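PDB 6NE6: G-protein alpha subunit Galpha7 from Naegleria fowleri, which probably binds and hydrolyses GTP as the alpha subunit of a heterotrimeric G protein, switching between nucleotide states to relay signals inside the amoeba. Local coordinates for residues E108-P113 with Y134-D139; F209-Y214 with T219-E224; R296-F301 with T319-S324. One frame throughout, in Å; residues are numbered along the deposited sequence.

Contact 1. Residues E108-P113 with Y134-D139; sequences ELWKEP and YFDNLD. With EDO (1,2-ethanediol), chain G.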
loop_
_atom_site.group_PDB
_atom_site.type_symbol
_atom_site.label_atom_id
_atom_site.label_comp_id
_atom_site.label_asym_id
_atom_site.label_seq_id
_atom_site.Cartn_x
_atom_site.Cartn_y
_atom_site.Cartn_z
ATOM N N GLU A 108 11.526 12.480 -20.028
ATOM C CA GLU A 108 12.902 12.896 -20.257
ATOM C C GLU A 108 13.656 13.023 -18.935
ATOM O O GLU A 108 14.810 12.582 -18.824
ATOM C CB GLU A 108 12.924 14.203 -21.059
ATOM C CG GLU A 108 14.270 14.570 -21.650
ATOM C CD GLU A 108 14.812 13.553 -22.659
ATOM O OE1 GLU A 108 14.028 12.948 -23.442
ATOM O OE2 GLU A 108 16.039 13.353 -22.668
ATOM N N LEU A 109 13.025 13.608 -17.911
ATOM C CA LEU A 109 13.693 13.717 -16.612
ATOM C C LEU A 109 13.940 12.357 -15.970
ATOM O O LEU A 109 14.874 12.207 -15.175
ATOM C CB LEU A 109 12.876 14.585 -15.656
ATOM C CG LEU A 109 13.258 16.048 -15.480
ATOM C CD1 LEU A 109 12.580 16.582 -14.219
ATOM C CD2 LEU A 109 14.765 16.249 -15.398
ATOM N N TRP A 110 13.104 11.362 -16.268
ATOM C CA TRP A 110 13.341 10.029 -15.723
ATOM C C TRP A 110 14.637 9.407 -16.246
ATOM O O TRP A 110 15.105 8.416 -15.671
ATOM C CB TRP A 110 12.110 9.172 -16.045
ATOM C CG TRP A 110 12.065 7.731 -15.577
ATOM C CD1 TRP A 110 11.729 6.658 -16.342
ATOM C CD2 TRP A 110 12.295 7.219 -14.249
ATOM N NE1 TRP A 110 11.754 5.507 -15.592
ATOM C CE2 TRP A 110 12.096 5.822 -14.305
ATOM C CE3 TRP A 110 12.654 7.800 -13.027
ATOM C CZ2 TRP A 110 12.243 4.990 -13.184
ATOM C CZ3 TRP A 110 12.808 6.971 -11.911
ATOM C CH2 TRP A 110 12.601 5.582 -12.005
ATOM N N LYS A 111 15.246 9.989 -17.294
ATOM C CA LYS A 111 16.554 9.571 -17.799
ATOM C C LYS A 111 17.719 10.334 -17.173
ATOM O O LYS A 111 18.877 9.963 -17.408
ATOM C CB LYS A 111 16.618 9.756 -19.325
ATOM C CG LYS A 111 15.473 9.104 -20.094
ATOM C CD LYS A 111 15.564 9.489 -21.575
ATOM C CE LYS A 111 14.201 9.419 -22.270
ATOM N NZ LYS A 111 14.236 10.077 -23.629
ATOM N N GLU A 112 17.444 11.374 -16.386
ATOM C CA GLU A 112 18.500 12.247 -15.872
ATOM C C GLU A 112 19.302 11.530 -14.786
ATOM O O GLU A 112 18.719 11.011 -13.830
ATOM C CB GLU A 112 17.869 13.542 -15.332
ATOM C CG GLU A 112 18.717 14.333 -14.362
ATOM C CD GLU A 112 19.984 14.864 -15.001
ATOM O OE1 GLU A 112 19.945 15.227 -16.197
ATOM O OE2 GLU A 112 21.023 14.911 -14.314
ATOM N N PRO A 113 20.630 11.472 -14.902
ATOM C CA PRO A 113 21.407 10.701 -13.914
ATOM C C PRO A 113 21.218 11.165 -12.479
ATOM O O PRO A 113 21.162 10.321 -11.573
ATOM C CB PRO A 113 22.859 10.878 -14.391
ATOM C CG PRO A 113 22.829 11.960 -15.434
ATOM C CD PRO A 113 21.453 11.925 -16.031
ATOM N N TYR A 134 4.978 3.640 -12.885
ATOM C CA TYR A 134 4.316 4.647 -13.706
ATOM C C TYR A 134 5.312 5.317 -14.650
ATOM O O TYR A 134 5.021 5.496 -15.843
ATOM C CB TYR A 134 3.601 5.677 -12.823
ATOM C CG TYR A 134 2.376 5.152 -12.093
ATOM C CD1 TYR A 134 1.359 4.478 -12.776
ATOM C CD2 TYR A 134 2.239 5.331 -10.724
ATOM C CE1 TYR A 134 0.231 4.007 -12.108
ATOM C CE2 TYR A 134 1.125 4.866 -10.049
ATOM C CZ TYR A 134 0.122 4.212 -10.745
ATOM O OH TYR A 134 -0.994 3.738 -10.069
ATOM N N PHE A 135 6.506 5.656 -14.151
ATOM C CA PHE A 135 7.501 6.294 -15.010
ATOM C C PHE A 135 7.874 5.394 -16.184
ATOM O O PHE A 135 8.025 5.863 -17.323
ATOM C CB PHE A 135 8.773 6.622 -14.224
ATOM C CG PHE A 135 8.642 7.739 -13.214
ATOM C CD1 PHE A 135 7.854 8.856 -13.447
ATOM C CD2 PHE A 135 9.380 7.680 -12.030
ATOM C CE1 PHE A 135 7.791 9.890 -12.501
ATOM C CE2 PHE A 135 9.321 8.703 -11.091
ATOM C CZ PHE A 135 8.538 9.809 -11.324
ATOM N N ASP A 136 8.034 4.093 -15.924
ATOM C CA ASP A 136 8.450 3.186 -16.992
ATOM C C ASP A 136 7.347 2.935 -18.006
ATOM O O ASP A 136 7.638 2.428 -19.095
ATOM C CB ASP A 136 8.897 1.840 -16.419
ATOM C CG ASP A 136 10.273 1.898 -15.788
ATOM O OD1 ASP A 136 11.061 2.817 -16.122
ATOM O OD2 ASP A 136 10.570 0.995 -14.974
ATOM N N ASN A 137 6.088 3.229 -17.663
ATOM C CA ASN A 137 4.973 3.041 -18.585
ATOM C C ASN A 137 4.454 4.355 -19.157
ATOM O O ASN A 137 3.304 4.421 -19.608
ATOM C CB ASN A 137 3.839 2.274 -17.898
ATOM C CG ASN A 137 4.174 0.809 -17.718
ATOM O OD1 ASN A 137 4.109 0.029 -18.670
ATOM N ND2 ASN A 137 4.573 0.433 -16.512
ATOM N N LEU A 138 5.286 5.397 -19.185
ATOM C CA LEU A 138 4.798 6.686 -19.659
ATOM C C LEU A 138 4.489 6.700 -21.155
ATOM O O LEU A 138 3.730 7.567 -21.597
ATOM C CB LEU A 138 5.793 7.788 -19.302
ATOM C CG LEU A 138 5.660 8.382 -17.897
ATOM C CD1 LEU A 138 6.828 9.319 -17.610
ATOM C CD2 LEU A 138 4.328 9.126 -17.746
ATOM N N ASP A 139 5.046 5.772 -21.948
ATOM C CA ASP A 139 4.674 5.722 -23.360
ATOM C C ASP A 139 3.178 5.494 -23.518
ATOM O O ASP A 139 2.533 6.116 -24.369
ATOM C CB ASP A 139 5.460 4.627 -24.086
ATOM C CG ASP A 139 6.904 5.012 -24.325
ATOM O OD1 ASP A 139 7.181 6.222 -24.461
ATOM O OD2 ASP A 139 7.761 4.104 -24.376
HETATM C C1 EDO G . 7.004 9.739 -23.629
HETATM O O1 EDO G . 7.764 10.761 -24.306
HETATM C C2 EDO G . 5.996 10.369 -22.669
HETATM O O2 EDO G . 4.659 9.934 -22.973
#

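Contact 2. Residues F209-Y214 with T219-E224; sequences FDQKCY and TNRMKE. With EDO (1,2-ethanediol), chain D.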
loop_
_atom_site.group_PDB
_atom_site.type_symbol
_atom_site.label_atom_id
_atom_site.label_comp_id
_atom_site.label_asym_id
_atom_site.label_seq_id
_atom_site.Cartn_x
_atom_site.Cartn_y
_atom_site.Cartn_z
ATOM N N PHE A 209 11.064 -1.241 6.475
ATOM C CA PHE A 209 12.081 -1.275 7.521
ATOM C C PHE A 209 13.150 -0.198 7.334
ATOM O O PHE A 209 13.816 0.165 8.308
ATOM C CB PHE A 209 12.742 -2.664 7.582
ATOM C CG PHE A 209 13.641 -2.985 6.415
ATOM C CD1 PHE A 209 13.141 -3.644 5.299
ATOM C CD2 PHE A 209 15.005 -2.652 6.437
ATOM C CE1 PHE A 209 13.962 -3.959 4.224
ATOM C CE2 PHE A 209 15.834 -2.966 5.370
ATOM C CZ PHE A 209 15.324 -3.618 4.260
ATOM N N ASP A 210 13.337 0.308 6.119
ATOM C CA ASP A 210 14.395 1.282 5.857
ATOM C C ASP A 210 13.827 2.641 5.459
ATOM O O ASP A 210 14.522 3.440 4.829
ATOM C CB ASP A 210 15.381 0.758 4.801
ATOM C CG ASP A 210 14.732 0.519 3.438
ATOM O OD1 ASP A 210 13.518 0.753 3.295
ATOM O OD2 ASP A 210 15.436 0.094 2.492
ATOM N N GLN A 211 12.587 2.937 5.857
ATOM C CA GLN A 211 11.938 4.185 5.479
ATOM C C GLN A 211 11.597 5.023 6.700
ATOM O O GLN A 211 11.419 4.505 7.800
ATOM C CB GLN A 211 10.656 3.922 4.693
ATOM C CG GLN A 211 10.894 3.379 3.307
ATOM C CD GLN A 211 9.620 2.841 2.705
ATOM O OE1 GLN A 211 9.479 1.644 2.510
ATOM N NE2 GLN A 211 8.673 3.733 2.419
ATOM N N LYS A 212 11.472 6.333 6.470
ATOM C CA LYS A 212 11.062 7.298 7.484
ATOM C C LYS A 212 9.567 7.598 7.374
ATOM O O LYS A 212 8.987 7.576 6.284
ATOM C CB LYS A 212 11.852 8.601 7.326
ATOM C CG LYS A 212 13.352 8.440 7.457
ATOM C CD LYS A 212 13.707 7.895 8.830
ATOM C CE LYS A 212 15.216 7.828 9.063
ATOM N NZ LYS A 212 15.481 7.237 10.413
ATOM N N CYS A 213 8.962 7.939 8.514
ATOM C CA CYS A 213 7.532 8.230 8.547
ATOM C C CYS A 213 7.183 9.454 7.714
ATOM O O CYS A 213 6.174 9.460 6.995
ATOM C CB CYS A 213 7.071 8.456 9.986
ATOM S SG CYS A 213 7.036 6.941 10.935
ATOM N N TYR A 214 7.968 10.522 7.853
ATOM C CA TYR A 214 7.729 11.775 7.156
ATOM C C TYR A 214 9.053 12.358 6.699
ATOM O O TYR A 214 10.116 12.052 7.253
ATOM C CB TYR A 214 7.042 12.812 8.054
ATOM C CG TYR A 214 5.720 12.375 8.599
ATOM C CD1 TYR A 214 4.562 12.509 7.846
ATOM C CD2 TYR A 214 5.623 11.827 9.878
ATOM C CE1 TYR A 214 3.343 12.103 8.345
ATOM C CE2 TYR A 214 4.404 11.425 10.387
ATOM C CZ TYR A 214 3.268 11.566 9.616
ATOM O OH TYR A 214 2.052 11.158 10.119
ATOM N N THR A 219 11.704 9.406 12.591
ATOM C CA THR A 219 11.110 8.162 13.080
ATOM C C THR A 219 11.075 7.115 11.974
ATOM O O THR A 219 10.662 7.396 10.847
ATOM C CB THR A 219 9.697 8.420 13.603
ATOM O OG1 THR A 219 9.733 9.426 14.627
ATOM C CG2 THR A 219 9.091 7.139 14.186
ATOM N N ASN A 220 11.539 5.909 12.294
ATOM C CA ASN A 220 11.520 4.806 11.347
ATOM C C ASN A 220 10.115 4.228 11.231
ATOM O O ASN A 220 9.431 4.033 12.238
ATOM C CB ASN A 220 12.500 3.727 11.801
ATOM C CG ASN A 220 12.459 2.501 10.924
ATOM O OD1 ASN A 220 11.731 1.549 11.205
ATOM N ND2 ASN A 220 13.245 2.515 9.852
ATOM N N ARG A 221 9.696 3.918 9.993
ATOM C CA ARG A 221 8.322 3.462 9.767
ATOM C C ARG A 221 8.038 2.138 10.470
ATOM O O ARG A 221 6.954 1.950 11.033
ATOM C CB ARG A 221 8.038 3.308 8.273
ATOM C CG ARG A 221 7.846 4.626 7.540
ATOM C CD ARG A 221 7.173 4.407 6.182
ATOM N NE ARG A 221 7.069 5.674 5.445
ATOM C CZ ARG A 221 6.369 5.828 4.326
ATOM N NH1 ARG A 221 5.701 4.797 3.817
ATOM N NH2 ARG A 221 6.327 7.014 3.726
ATOM N N MET A 222 8.970 1.183 10.393
ATOM C CA MET A 222 8.706 -0.112 11.004
ATOM C C MET A 222 8.713 -0.022 12.523
ATOM O O MET A 222 7.904 -0.681 13.190
ATOM C CB MET A 222 9.717 -1.151 10.514
ATOM C CG MET A 222 9.399 -2.549 11.027
ATOM S SD MET A 222 10.363 -3.843 10.225
ATOM C CE MET A 222 9.469 -4.004 8.680
ATOM N N LYS A 223 9.612 0.789 13.094
ATOM C CA LYS A 223 9.584 0.983 14.543
ATOM C C LYS A 223 8.267 1.593 14.982
ATOM O O LYS A 223 7.711 1.206 16.020
ATOM C CB LYS A 223 10.756 1.849 14.996
ATOM C CG LYS A 223 12.077 1.117 14.840
ATOM C CD LYS A 223 13.244 1.921 15.358
ATOM C CE LYS A 223 14.520 1.118 15.192
ATOM N NZ LYS A 223 15.704 1.897 15.635
ATOM N N GLU A 224 7.733 2.528 14.192
ATOM C CA GLU A 224 6.459 3.139 14.554
ATOM C C GLU A 224 5.323 2.131 14.416
ATOM O O GLU A 224 4.442 2.060 15.283
ATOM C CB GLU A 224 6.221 4.382 13.699
ATOM C CG GLU A 224 4.874 5.073 13.899
ATOM C CD GLU A 224 4.746 5.743 15.256
ATOM O OE1 GLU A 224 5.776 5.932 15.943
ATOM O OE2 GLU A 224 3.604 6.086 15.632
HETATM C C1 EDO D . 4.266 6.852 0.406
HETATM O O1 EDO D . 4.096 6.535 1.795
HETATM C C2 EDO D . 5.079 8.134 0.279
HETATM O O2 EDO D . 6.372 7.920 0.860
HETATM O O HOH W 1 15.061 4.629 9.251
#

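Contact 3. Residues R296-F301 with T319-S324; sequences RLRDVF and TSDILS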
loop_
_atom_site.group_PDB
_atom_site.type_symbol
_atom_site.label_atom_id
_atom_site.label_comp_id
_atom_site.label_asym_id
_atom_site.label_seq_id
_atom_site.Cartn_x
_atom_site.Cartn_y
_atom_site.Cartn_z
ATOM N N ARG A 296 -2.760 -12.896 21.409
ATOM C CA ARG A 296 -4.099 -12.669 20.887
ATOM C C ARG A 296 -4.191 -12.893 19.380
ATOM O O ARG A 296 -5.294 -13.124 18.869
ATOM C CB ARG A 296 -4.552 -11.255 21.271
ATOM C CG ARG A 296 -4.510 -11.053 22.789
ATOM C CD ARG A 296 -4.969 -9.663 23.224
ATOM N NE ARG A 296 -6.396 -9.612 23.534
ATOM C CZ ARG A 296 -7.113 -8.491 23.602
ATOM N NH1 ARG A 296 -6.542 -7.299 23.375
ATOM N NH2 ARG A 296 -8.412 -8.562 23.890
ATOM N N LEU A 297 -3.070 -12.859 18.662
ATOM C CA LEU A 297 -3.118 -13.133 17.234
ATOM C C LEU A 297 -3.539 -14.571 16.970
ATOM O O LEU A 297 -3.065 -15.514 17.615
ATOM C CB LEU A 297 -1.756 -12.877 16.581
ATOM C CG LEU A 297 -1.328 -11.419 16.452
ATOM C CD1 LEU A 297 0.135 -11.354 15.993
ATOM C CD2 LEU A 297 -2.243 -10.687 15.457
ATOM N N ARG A 298 -4.431 -14.735 16.001
ATOM C CA ARG A 298 -4.777 -16.068 15.540
ATOM C C ARG A 298 -3.632 -16.674 14.734
ATOM O O ARG A 298 -3.269 -17.846 14.933
ATOM C CB ARG A 298 -6.053 -15.999 14.710
ATOM C CG ARG A 298 -6.460 -17.297 14.125
ATOM C CD ARG A 298 -6.890 -18.271 15.197
ATOM N NE ARG A 298 -7.365 -19.482 14.553
ATOM C CZ ARG A 298 -7.913 -20.510 15.185
ATOM N NH1 ARG A 298 -8.069 -20.483 16.504
ATOM N NH2 ARG A 298 -8.300 -21.565 14.489
ATOM N N ASP A 299 -3.059 -15.896 13.818
ATOM C CA ASP A 299 -1.934 -16.369 13.016
ATOM C C ASP A 299 -1.237 -15.161 12.390
ATOM O O ASP A 299 -1.729 -14.033 12.449
ATOM C CB ASP A 299 -2.421 -17.369 11.959
ATOM C CG ASP A 299 -1.405 -18.460 11.662
ATOM O OD1 ASP A 299 -0.204 -18.288 11.972
ATOM O OD2 ASP A 299 -1.822 -19.491 11.104
ATOM N N VAL A 300 -0.081 -15.416 11.771
ATOM C CA VAL A 300 0.696 -14.397 11.068
ATOM C C VAL A 300 1.014 -14.931 9.679
ATOM O O VAL A 300 1.437 -16.083 9.544
ATOM C CB VAL A 300 2.000 -14.038 11.811
ATOM C CG1 VAL A 300 2.817 -13.057 10.994
ATOM C CG2 VAL A 300 1.711 -13.463 13.199
ATOM N N PHE A 301 0.789 -14.110 8.647
ATOM C CA PHE A 301 1.006 -14.520 7.263
ATOM C C PHE A 301 1.865 -13.490 6.549
ATOM O O PHE A 301 1.676 -12.281 6.726
ATOM C CB PHE A 301 -0.317 -14.676 6.468
ATOM C CG PHE A 301 -1.205 -15.790 6.947
ATOM C CD1 PHE A 301 -1.106 -17.062 6.397
ATOM C CD2 PHE A 301 -2.161 -15.563 7.922
ATOM C CE1 PHE A 301 -1.937 -18.095 6.834
ATOM C CE2 PHE A 301 -2.998 -16.595 8.353
ATOM C CZ PHE A 301 -2.880 -17.849 7.818
ATOM N N THR A 319 -9.414 -17.608 5.279
ATOM C CA THR A 319 -10.844 -17.893 5.382
ATOM C C THR A 319 -11.091 -19.330 5.825
ATOM O O THR A 319 -12.036 -19.589 6.580
ATOM C CB THR A 319 -11.574 -17.592 4.069
ATOM O OG1 THR A 319 -10.993 -18.344 3.004
ATOM C CG2 THR A 319 -11.470 -16.098 3.743
ATOM N N SER A 320 -10.235 -20.265 5.415
ATOM C CA SER A 320 -10.368 -21.626 5.915
ATOM C C SER A 320 -10.171 -21.667 7.417
ATOM O O SER A 320 -10.908 -22.357 8.132
ATOM C CB SER A 320 -9.363 -22.553 5.231
ATOM O OG SER A 320 -9.663 -22.690 3.857
ATOM N N ASP A 321 -9.196 -20.915 7.921
ATOM C CA ASP A 321 -8.965 -20.924 9.357
ATOM C C ASP A 321 -10.110 -20.262 10.107
ATOM O O ASP A 321 -10.491 -20.720 11.192
ATOM C CB ASP A 321 -7.648 -20.237 9.687
ATOM C CG ASP A 321 -7.307 -20.362 11.145
ATOM O OD1 ASP A 321 -7.101 -21.503 11.604
ATOM O OD2 ASP A 321 -7.285 -19.334 11.839
ATOM N N ILE A 322 -10.671 -19.181 9.551
ATOM C CA ILE A 322 -11.839 -18.559 10.170
ATOM C C ILE A 322 -12.959 -19.580 10.309
ATOM O O ILE A 322 -13.597 -19.695 11.364
ATOM C CB ILE A 322 -12.304 -17.341 9.359
ATOM C CG1 ILE A 322 -11.333 -16.185 9.533
ATOM C CG2 ILE A 322 -13.694 -16.920 9.808
ATOM C CD1 ILE A 322 -11.579 -15.048 8.541
ATOM N N LEU A 323 -13.209 -20.337 9.245
ATOM C CA LEU A 323 -14.269 -21.338 9.291
ATOM C C LEU A 323 -13.958 -22.417 10.316
ATOM O O LEU A 323 -14.863 -22.909 11.002
ATOM C CB LEU A 323 -14.478 -21.958 7.912
ATOM C CG LEU A 323 -15.176 -21.074 6.872
ATOM C CD1 LEU A 323 -15.439 -21.852 5.605
ATOM C CD2 LEU A 323 -16.479 -20.525 7.457
ATOM N N SER A 324 -12.683 -22.786 10.448
ATOM C CA SER A 324 -12.337 -23.855 11.381
ATOM C C SER A 324 -12.555 -23.428 12.827
ATOM O O SER A 324 -12.856 -24.269 13.679
ATOM C CB SER A 324 -10.891 -24.312 11.161
ATOM O OG SER A 324 -9.965 -23.412 11.739
HETATM O O HOH W 2 -9.037 -24.271 14.455
#

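Contact 1. Residues E108-P113 with Y134-D139
Trp110 makes the contact almost single-handedly, laying its indole on Phe135 and donating its N-H to Asp136. Glu108 and Leu109 belong to helix 100-109; Leu109 is buried against Ile83 of helix 74-89 and Ile61 of helix 39-66, while Glu108 OE1 takes a salt bridge from Lys111 NZ at 2.9 Å. A type I turn from Leu109 to Glu112 then reverses the chain. Trp110 sits within that turn, its CG anti to the backbone N (chi1 -179°), and the ring reaches across to 134-139. Phe135 CB lies over the five-membered ring, 3.4 Å from its centroid, in a CH-pi contact. The phenyl group passes obliquely beside the six-membered ring with centroids 4.6 Å apart and planes at 38°, and Phe135 CD2 comes to 3.4 Å from Trp110 CE3. At the indole edge Trp110 NE1 gives Asp136 OD1 a bond of 2.8 Å, nearly straight at 166°; the oxygen lies in the indole plane, although the N-H comes to it from above the carboxylate plane. Face packing and edge bond together fix the tilt of the indole. Beyond Lys111, Glu112 N-caps helix 113-120 through OE2 to Ala114 N. Phe135 also packs on Leu60 and Ile106. The arrangement thus packs the turn after helix 100-109 against helix 131-136, through a CH-pi contact and an indole N-H to carboxylate bond, within the all-helical domain characteristic of G-protein alpha subunits.

Contact 2. Residues F209-Y214 with T219-E224
Arg221 grips 209-214 twice, once through its backbone and once through its side chain. Arg221 NE donates to Lys212 O at 2.8 Å; the oxygen lies close to the guanidinium plane, whereas the nitrogen stands well above the carbonyl plane. Gln126 NE2 is a second donor to Lys212 O. Arg221 NH1 and NH2 both hold an ethanediol oxygen, and NH1 also makes a salt bridge to Asp19 in the probable P-loop. Arg221 N adds a straighter bond to Gln211 O, 2.9 Å long with an angle of 169° at the hydrogen. On the far side of Asn220, Cys213 N donates to Thr219 O at 2.9 Å, and these two backbone bonds form the single beta bridge pairing Lys212 with Asn220. Asn220 itself does double duty. With CG anti to the backbone N (chi1 176°), its amide reaches back so that ND2 meets Phe209 O at 2.9 Å, while OD1 takes Lys223 N on a lone pair and caps helix 221-235. A water accepts from both Asn220 ND2 and Lys212 NZ, the latter also bound to Ser218 O.

Packing fills in around these bonds. Gln211 NE2 lies over one face of the Arg221 guanidinium, 3.5 Å from NH1, two donors that make no bond. The sulfur of Cys213 rests against Thr219 CG2 and Glu224 CB, and Met222 CE touches Phe209 CB at 3.7 Å.

This loop between strand 199-205 and helix 221-235 corresponds in position to switch III of G-protein alpha subunits. Its chemistry implies that one arginine, held by the loop's own carbonyl at NE, probably links the switch III loop to the P-loop through Asp19, as in related G-protein alpha subunits.

Contact 3. Residues R296-F301 with T319-S324
The guanidinium of Arg298 and the carboxylate of Asp321 meet along the guanidinium edge, their planes turned 36° from each other. Two nitrogens take part, side-on, each with its own oxygen. Arg298 NE gives Asp321 OD2 the shorter bond, 2.7 Å and nearly straight at 168°, on the syn lone pair and almost in the guanidinium plane. Arg298 NH2 reaches Asp321 OD1 at 3.1 Å, again on the syn side but well out of the carboxylate plane, a mismatch that follows from the twist between the two groups. Further round the same edge, NH2 donates to a water at 2.8 Å; that water in turn donates to Ser324 OG at 3.0 Å.

Both partners reach across from opposite directions. With chi1 at 177°, Arg298 CG is set 3.2 Å from Asp321 OD2, and a bend at chi2 then directs CD and the guanidinium so that NE and NH2 meet the carboxylate. One turn further along the helix, Ser324 OG donates to Asp321 O, 2.8 Å away, so the hydroxyl links the water to the helix backbone.

Asp321 OD2 has another hydrogen-bond partner, the hydroxyl of Tyr244 on strand 242-248, and Arg298 packs beside the same tyrosine. The shared carboxylate therefore ties the edge strand 297-302, its neighbour in the sheet and the C-terminal helix 308-326 together at one point. Two bonds fix the rotation of the guanidinium, and the two arginine donors would probably stabilise the ionised carboxylate further.

In the fold
From the N terminus the chain runs through strand 10-16 and the probable P-loop into the helical region. There contact 1 closes a loop of 20 residues, joining the turn that follows helix 100-109 to helix 131-136. The chain then returns to the sheet, and contact 2 shuts a tight four-residue excursion between strand 199-205 and helix 221-235. Contact 3 closes last, bringing helix 308-326 back onto edge strand 297-302. The three follow in series; none nests or crosses. Contacts 1 and 3 lie on opposite sides of the chain's centre, their own centres about 42 Å apart, and the centre of contact 2 lies about 27 and 28 Å from theirs.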